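Long-range contacts in inositol 2-dehydrogenase/D-chiro-inositol 3-dehydrogenase (PDB 4MIY), which catalyses the NAD-dependent oxidation of myo-inositol, and of D-chiro-inositol, to the corresponding keto-inositols: residues A[154-159]-A[232-237]; A[158-163]-A[203-208]. All coordinates share one frame; numbering follows the deposited sequence. Where two conformers were deposited one is given.

Contact 1. Residues A[154-159]-A[232-237]; sequences SHINPN and AQYGYE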
ATOM      1  N   SER A 154      10.348 -11.140  10.754  1.00 12.51           N
ATOM      2  CA  SER A 154      11.687 -10.719  10.336  1.00 14.53           C
ATOM      3  C   SER A 154      12.232  -9.695  11.286  1.00 12.51           C
ATOM      4  O   SER A 154      11.540  -8.840  11.735  1.00 13.46           O
ATOM      5  CB  SER A 154      11.694 -10.139   8.924  1.00 13.53           C
ATOM      6  OG  SER A 154      11.232 -11.070   8.002  1.00 15.23           O
ATOM      7  N   HIS A 155      13.507  -9.843  11.585  1.00 13.63           N
ATOM      8  CA  HIS A 155      14.252  -8.881  12.335  1.00 12.21           C
ATOM      9  C   HIS A 155      15.463  -8.501  11.491  1.00 13.58           C
ATOM     10  O   HIS A 155      16.397  -9.215  11.388  1.00 13.89           O
ATOM     11  CB  HIS A 155      14.641  -9.438  13.711  1.00 14.16           C
ATOM     12  CG  HIS A 155      15.097  -8.399  14.685  1.00 12.99           C
ATOM     13  ND1 HIS A 155      15.143  -8.630  16.037  1.00 15.04           N
ATOM     14  CD2 HIS A 155      15.567  -7.154  14.505  1.00 14.33           C
ATOM     15  CE1 HIS A 155      15.588  -7.558  16.646  1.00 14.91           C
ATOM     16  NE2 HIS A 155      15.854  -6.645  15.740  1.00 16.63           N
ATOM     17  N   ILE A 156      15.333  -7.348  10.859  1.00 14.30           N
ATOM     18  CA  ILE A 156      16.235  -6.863   9.839  1.00 12.96           C
ATOM     19  C   ILE A 156      17.004  -5.645  10.366  1.00 13.70           C
ATOM     20  O   ILE A 156      16.440  -4.704  10.857  1.00 13.82           O
ATOM     21  CB  ILE A 156      15.474  -6.454   8.590  1.00 11.80           C
ATOM     22  CG1 ILE A 156      14.573  -7.577   8.080  1.00 13.38           C
ATOM     23  CG2 ILE A 156      16.395  -6.034   7.494  1.00 15.30           C
ATOM     24  CD1 ILE A 156      15.266  -8.806   7.734  1.00 16.73           C
ATOM     25  N   ASN A 157      18.314  -5.715  10.277  1.00 14.69           N
ATOM     26  CA  ASN A 157      19.190  -4.659  10.728  1.00 14.57           C
ATOM     27  C   ASN A 157      20.230  -4.421   9.637  1.00 15.24           C
ATOM     28  O   ASN A 157      20.612  -5.329   8.965  1.00 15.26           O
ATOM     29  CB  ASN A 157      19.816  -5.090  12.052  1.00 17.36           C
ATOM     30  CG  ASN A 157      20.805  -4.114  12.586  1.00 22.04           C
ATOM     31  OD1 ASN A 157      20.457  -3.165  13.242  1.00 21.29           O
ATOM     32  ND2 ASN A 157      22.054  -4.351  12.301  1.00 21.60           N
ATOM     33  N   PRO A 158      20.642  -3.180   9.454  1.00 14.71           N
ATOM     34  CA  PRO A 158      21.487  -2.894   8.286  1.00 16.77           C
ATOM     35  C   PRO A 158      22.953  -3.381   8.361  1.00 17.54           C
ATOM     36  O   PRO A 158      23.471  -3.881   7.414  1.00 15.93           O
ATOM     37  CB  PRO A 158      21.430  -1.379   8.201  1.00 16.76           C
ATOM     38  CG  PRO A 158      20.982  -0.919   9.563  1.00 20.87           C
ATOM     39  CD  PRO A 158      20.155  -1.966  10.120  1.00 16.01           C
ATOM     40  N   ASN A 159      23.560  -3.225   9.523  1.00 17.19           N
ATOM     41  CA  ASN A 159      24.959  -3.568   9.740  0.50 19.61           C
ATOM     42  C   ASN A 159      25.261  -3.668  11.231  1.00 18.42           C
ATOM     43  O   ASN A 159      24.565  -3.113  12.026  1.00 20.40           O
ATOM     44  CB  ASN A 159      25.891  -2.524   9.103  0.50 18.97           C
ATOM     45  CG  ASN A 159      26.236  -2.835   7.663  0.50 19.30           C
ATOM     46  OD1 ASN A 159      26.828  -3.857   7.372  0.50 22.74           O
ATOM     47  ND2 ASN A 159      25.890  -1.935   6.761  0.50 21.93           N
ATOM     48  N   ALA A 232      21.841  -6.630   6.541  1.00 15.28           N
ATOM     49  CA  ALA A 232      20.936  -6.493   5.435  1.00 15.82           C
ATOM     50  C   ALA A 232      21.110  -5.277   4.556  1.00 15.05           C
ATOM     51  O   ALA A 232      20.557  -5.231   3.515  1.00 14.35           O
ATOM     52  CB  ALA A 232      19.514  -6.528   5.963  1.00 13.30           C
ATOM     53  N   GLN A 233      21.856  -4.303   5.051  1.00 14.16           N
ATOM     54  CA  GLN A 233      22.229  -3.072   4.372  1.00 15.31           C
ATOM     55  C   GLN A 233      21.129  -2.000   4.208  1.00 15.38           C
ATOM     56  O   GLN A 233      21.347  -0.862   4.448  1.00 16.00           O
ATOM     57  CB  GLN A 233      22.907  -3.330   3.019  1.00 15.96           C
ATOM     58  CG  GLN A 233      24.081  -4.294   3.059  1.00 15.46           C
ATOM     59  CD  GLN A 233      25.184  -3.851   3.976  1.00 17.86           C
ATOM     60  OE1 GLN A 233      25.726  -2.805   3.818  1.00 21.44           O
ATOM     61  NE2 GLN A 233      25.500  -4.665   4.937  1.00 18.21           N
ATOM     62  N   TYR A 234      19.943  -2.419   3.812  1.00 13.53           N
ATOM     63  CA  TYR A 234      18.959  -1.480   3.322  1.00 12.77           C
ATOM     64  C   TYR A 234      18.281  -0.648   4.416  1.00 14.30           C
ATOM     65  O   TYR A 234      17.849   0.415   4.168  1.00 13.70           O
ATOM     66  CB  TYR A 234      17.894  -2.172   2.450  1.00 12.18           C
ATOM     67  CG  TYR A 234      16.806  -2.914   3.182  1.00 12.55           C
ATOM     68  CD1 TYR A 234      15.699  -2.264   3.641  1.00 12.25           C
ATOM     69  CD2 TYR A 234      16.889  -4.251   3.402  1.00 12.93           C
ATOM     70  CE1 TYR A 234      14.722  -2.921   4.301  1.00 12.94           C
ATOM     71  CE2 TYR A 234      15.912  -4.916   4.073  1.00 13.40           C
ATOM     72  CZ  TYR A 234      14.830  -4.249   4.503  1.00 14.56           C
ATOM     73  OH  TYR A 234      13.837  -4.886   5.190  1.00 15.02           O
ATOM     74  N   GLY A 235      18.184  -1.199   5.606  1.00 14.64           N
ATOM     75  CA  GLY A 235      17.415  -0.605   6.659  1.00 15.75           C
ATOM     76  C   GLY A 235      17.221  -1.458   7.893  1.00 13.78           C
ATOM     77  O   GLY A 235      17.667  -2.561   7.948  1.00 14.51           O
ATOM     78  N   TYR A 236      16.587  -0.858   8.890  1.00 13.65           N
ATOM     79  CA  TYR A 236      16.116  -1.539  10.065  1.00 14.13           C
ATOM     80  C   TYR A 236      14.618  -1.768   9.940  1.00 14.10           C
ATOM     81  O   TYR A 236      13.875  -0.853   9.742  1.00 16.24           O
ATOM     82  CB  TYR A 236      16.446  -0.776  11.369  1.00 15.61           C
ATOM     83  CG  TYR A 236      16.042  -1.569  12.587  1.00 14.11           C
ATOM     84  CD1 TYR A 236      16.872  -2.527  13.102  1.00 16.07           C
ATOM     85  CD2 TYR A 236      14.804  -1.416  13.183  1.00 15.10           C
ATOM     86  CE1 TYR A 236      16.503  -3.272  14.144  1.00 15.35           C
ATOM     87  CE2 TYR A 236      14.439  -2.171  14.237  1.00 16.61           C
ATOM     88  CZ  TYR A 236      15.270  -3.115  14.706  1.00 18.73           C
ATOM     89  OH  TYR A 236      14.898  -3.894  15.759  1.00 18.37           O
ATOM     90  N   GLU A 237      14.198  -3.005  10.071  1.00 13.17           N
ATOM     91  CA  GLU A 237      12.805  -3.331   9.910  1.00 14.68           C
ATOM     92  C   GLU A 237      12.378  -4.517  10.754  1.00 13.77           C
ATOM     93  O   GLU A 237      13.070  -5.484  10.838  1.00 14.79           O
ATOM     94  CB  GLU A 237      12.492  -3.544   8.423  1.00 15.87           C
ATOM     95  CG  GLU A 237      11.044  -3.613   8.094  1.00 18.56           C
ATOM     96  CD  GLU A 237      10.751  -3.537   6.596  1.00 20.54           C
ATOM     97  OE1 GLU A 237      11.666  -3.496   5.783  1.00 18.02           O
ATOM     98  OE2 GLU A 237       9.574  -3.552   6.263  1.00 22.64           O
TER
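This contact lies where strand 148-156 ends and strand 237-244 begins, in the mixed sheet of the C-terminal alpha/beta domain, as in the Gfo/Idh/MocA family. I156 and E237 form an antiparallel hydrogen-bonded pair. I156 N gives to E237 O and E237 N to I156 O, each at 2.9 Å. Beyond the pair, A232 N reaches N157 O, and Q233 N meets P158 O at 2.9 Å, in the carbonyl plane and on a lone pair. Further out, in one of the two conformers of N159, its amide and that of Q233 exchange two bonds. Q233 NE2 gives to N159 OD1 at 2.9 Å, N159 ND2 to Q233 OE1 at 3.1 Å. Their planes are 72° apart, and each donor stands above the other's carbonyl plane. Q233 NE2 also gives to T231 O. With CG2 anti to the backbone N, I156 sets this methyl on A232 CB at 3.5 Å and on CE2 of the Y234 ring. Y234 OH holds E237 OE1 at 2.6 Å, and R261 of another subunit forms a salt bridge with the same oxygen. The H155 and Y236 rings meet rim to rim, planes 86° apart, with a weak bond from H155 NE2 to Y236 OH; E177 takes H155 ND1. Strand 223-229 flanks strand 148-156, with L227 and H229 touching I156. Helix 274-277 lies against N157 and Y236 through W274 and R277.

Contact 2. Residues A[158-163]-A[203-208]; sequences PNVASN and VRNEGL
N205 reaches from one surface loop to the other and hydrogen-bonds A161 through its side-chain amide. It opens a type II beta turn, N205 to L208, in the C-terminal domain. Its CG stands anti to the carbonyl carbon (chi1 -69°), and the amide points at the loop 158-163. ND2 gives to A161 O at 2.8 Å, with an N-H...O angle of 162°. The acceptor lies in the plane of the amide, while the donor is tilted 20° from the carbonyl plane of A161. Y164 O is a second acceptor for ND2. The other end of the N205 amide is held by one water, which donates to OD1 at 2.7 Å and to V160 O at 3.0 Å. V160 lies obliquely across N205, its CG2 4.0 Å from ND2. The same methyl meets CD2 of L208 tip to tip at 4.1 Å. A leucine in place of N205 would probably leave A161 O and Y164 O without this amide donor and the water without its OD1 acceptor. G207 takes a positive phi in the turn, and L208 N closes it on N205 O at 3.2 Å.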
ATOM      1  N   PRO A 158      20.642  -3.180   9.454  1.00 14.71           N
ATOM      2  CA  PRO A 158      21.487  -2.894   8.286  1.00 16.77           C
ATOM      3  C   PRO A 158      22.953  -3.381   8.361  1.00 17.54           C
ATOM      4  O   PRO A 158      23.471  -3.881   7.414  1.00 15.93           O
ATOM      5  CB  PRO A 158      21.430  -1.379   8.201  1.00 16.76           C
ATOM      6  CG  PRO A 158      20.982  -0.919   9.563  1.00 20.87           C
ATOM      7  CD  PRO A 158      20.155  -1.966  10.120  1.00 16.01           C
ATOM      8  N   ASN A 159      23.560  -3.225   9.523  1.00 17.19           N
ATOM      9  CA  ASN A 159      24.959  -3.568   9.740  0.50 19.61           C
ATOM     10  C   ASN A 159      25.261  -3.668  11.231  1.00 18.42           C
ATOM     11  O   ASN A 159      24.565  -3.113  12.026  1.00 20.40           O
ATOM     12  CB  ASN A 159      25.891  -2.524   9.103  0.50 18.97           C
ATOM     13  CG  ASN A 159      26.236  -2.835   7.663  0.50 19.30           C
ATOM     14  OD1 ASN A 159      26.828  -3.857   7.372  0.50 22.74           O
ATOM     15  ND2 ASN A 159      25.890  -1.935   6.761  0.50 21.93           N
ATOM     16  N   VAL A 160      26.318  -4.369  11.575  1.00 18.35           N
ATOM     17  CA  VAL A 160      26.707  -4.543  12.966  1.00 19.44           C
ATOM     18  C   VAL A 160      28.106  -4.079  13.273  1.00 22.48           C
ATOM     19  O   VAL A 160      28.909  -3.936  12.408  1.00 23.64           O
ATOM     20  CB  VAL A 160      26.523  -5.978  13.443  1.00 20.33           C
ATOM     21  CG1 VAL A 160      25.055  -6.326  13.401  1.00 20.61           C
ATOM     22  CG2 VAL A 160      27.327  -6.946  12.616  1.00 19.31           C
ATOM     23  N   ALA A 161      28.344  -3.808  14.541  1.00 21.02           N
ATOM     24  CA  ALA A 161      29.650  -3.377  14.977  1.00 23.57           C
ATOM     25  C   ALA A 161      30.603  -4.541  15.014  1.00 23.27           C
ATOM     26  O   ALA A 161      30.196  -5.678  14.961  1.00 21.46           O
ATOM     27  CB  ALA A 161      29.554  -2.752  16.297  1.00 26.08           C
ATOM     28  N   SER A 162      31.880  -4.203  15.100  1.00 24.33           N
ATOM     29  CA  SER A 162      32.973  -5.158  15.184  1.00 24.36           C
ATOM     30  C   SER A 162      32.835  -6.187  16.272  1.00 23.73           C
ATOM     31  O   SER A 162      33.260  -7.291  16.122  1.00 22.71           O
ATOM     32  CB  SER A 162      34.284  -4.397  15.411  1.00 30.61           C
ATOM     33  OG  SER A 162      34.404  -3.410  14.432  1.00 42.65           O
ATOM     34  N   ASN A 163      32.214  -5.796  17.354  1.00 23.79           N
ATOM     35  CA  ASN A 163      32.094  -6.626  18.496  1.00 21.41           C
ATOM     36  C   ASN A 163      30.894  -7.589  18.497  1.00 23.52           C
ATOM     37  O   ASN A 163      30.679  -8.276  19.448  1.00 25.15           O
ATOM     38  CB  ASN A 163      32.079  -5.733  19.719  1.00 25.10           C
ATOM     39  CG  ASN A 163      30.736  -5.194  20.003  1.00 31.06           C
ATOM     40  OD1 ASN A 163      29.994  -4.882  19.125  1.00 33.78           O
ATOM     41  ND2 ASN A 163      30.405  -5.119  21.264  1.00 36.61           N
ATOM     42  N   VAL A 203      29.105 -10.045   5.793  1.00 16.81           N
ATOM     43  CA  VAL A 203      29.585 -10.304   7.125  1.00 16.97           C
ATOM     44  C   VAL A 203      31.087 -10.057   7.229  1.00 20.70           C
ATOM     45  O   VAL A 203      31.834 -10.509   6.415  1.00 22.62           O
ATOM     46  CB  VAL A 203      29.261 -11.734   7.590  1.00 15.95           C
ATOM     47  CG1 VAL A 203      29.888 -12.000   8.899  1.00 18.70           C
ATOM     48  CG2 VAL A 203      27.775 -11.955   7.709  1.00 19.68           C
ATOM     49  N   ARG A 204      31.474  -9.305   8.240  0.73 15.68           N
ATOM     50  CA  ARG A 204      32.840  -8.882   8.448  0.73 20.49           C
ATOM     51  C   ARG A 204      33.345  -9.367   9.786  0.73 18.37           C
ATOM     52  O   ARG A 204      34.440  -9.028  10.178  0.73 18.92           O
ATOM     53  CB  ARG A 204      32.907  -7.365   8.444  0.73 23.31           C
ATOM     54  CG  ARG A 204      32.639  -6.717   7.131  0.73 26.85           C
ATOM     55  CD  ARG A 204      33.598  -7.230   6.116  0.73 30.67           C
ATOM     56  NE  ARG A 204      34.657  -6.310   5.734  0.73 39.31           N
ATOM     57  CZ  ARG A 204      35.929  -6.678   5.574  0.73 36.80           C
ATOM     58  NH1 ARG A 204      36.275  -7.934   5.762  0.73 39.20           N
ATOM     59  NH2 ARG A 204      36.855  -5.803   5.225  0.73 35.51           N
ATOM     60  N   ASN A 205      32.529 -10.131  10.489  1.00 19.41           N
ATOM     61  CA  ASN A 205      32.807 -10.488  11.854  1.00 18.92           C
ATOM     62  C   ASN A 205      33.103 -11.949  12.046  1.00 20.21           C
ATOM     63  O   ASN A 205      32.335 -12.781  11.640  1.00 19.08           O
ATOM     64  CB  ASN A 205      31.614 -10.129  12.753  1.00 20.22           C
ATOM     65  CG  ASN A 205      31.410  -8.645  12.908  1.00 21.34           C
ATOM     66  OD1 ASN A 205      31.778  -7.876  12.075  1.00 27.92           O
ATOM     67  ND2 ASN A 205      30.816  -8.263  13.988  1.00 18.45           N
ATOM     68  N   GLU A 206      34.190 -12.247  12.723  1.00 20.97           N
ATOM     69  CA  GLU A 206      34.549 -13.622  12.942  1.00 21.76           C
ATOM     70  C   GLU A 206      33.474 -14.379  13.678  1.00 18.36           C
ATOM     71  O   GLU A 206      33.033 -13.984  14.700  1.00 19.31           O
ATOM     72  CB  GLU A 206      35.893 -13.745  13.686  1.00 25.16           C
ATOM     73  CG  GLU A 206      36.481 -15.146  13.734  1.00 26.41           C
ATOM     74  CD  GLU A 206      37.810 -15.249  14.506  0.49 27.01           C
ATOM     75  OE1 GLU A 206      38.576 -16.169  14.208  0.77 31.25           O
ATOM     76  OE2 GLU A 206      38.006 -14.444  15.427  0.71 32.17           O
ATOM     77  N   GLY A 207      33.090 -15.494  13.084  1.00 20.30           N
ATOM     78  CA  GLY A 207      32.194 -16.436  13.706  1.00 20.58           C
ATOM     79  C   GLY A 207      30.712 -16.152  13.528  1.00 18.26           C
ATOM     80  O   GLY A 207      29.915 -16.952  13.844  1.00 19.33           O
ATOM     81  N   LEU A 208      30.394 -14.983  13.026  1.00 20.16           N
ATOM     82  CA  LEU A 208      29.008 -14.595  12.834  1.00 18.98           C
ATOM     83  C   LEU A 208      28.406 -15.195  11.612  1.00 17.25           C
ATOM     84  O   LEU A 208      28.891 -15.009  10.527  1.00 19.82           O
ATOM     85  CB  LEU A 208      28.919 -13.091  12.734  1.00 17.55           C
ATOM     86  CG  LEU A 208      27.543 -12.528  12.417  1.00 16.85           C
ATOM     87  CD1 LEU A 208      26.608 -12.916  13.525  1.00 16.92           C
ATOM     88  CD2 LEU A 208      27.620 -11.019  12.233  1.00 20.02           C
TER
HETATM   89  O   HOH W   1      31.541  -5.189  11.737  1.00 29.95           O

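Both contacts start from the same stretch of chain, where strand 148-156 ends and the loop toward helix 168-185 begins; they share P158 and N159. From the N terminus, the chain enters 154-159, whose last two residues already belong to 158-163. It then runs through helix 168-185 and strand 189-195 to 203-208, where contact 2 closes its loop. Strands 212-218 and 223-229 follow, and 232-237 closes contact 1. The shorter loop of contact 2 thus lies within the longer one of contact 1. Contact 1 ties the end of strand 148-156 to the start of strand 237-244. Contact 2 joins the loop before helix 168-185 to the loop between strands 189-195 and 212-218. Their centres lie 13 Å apart.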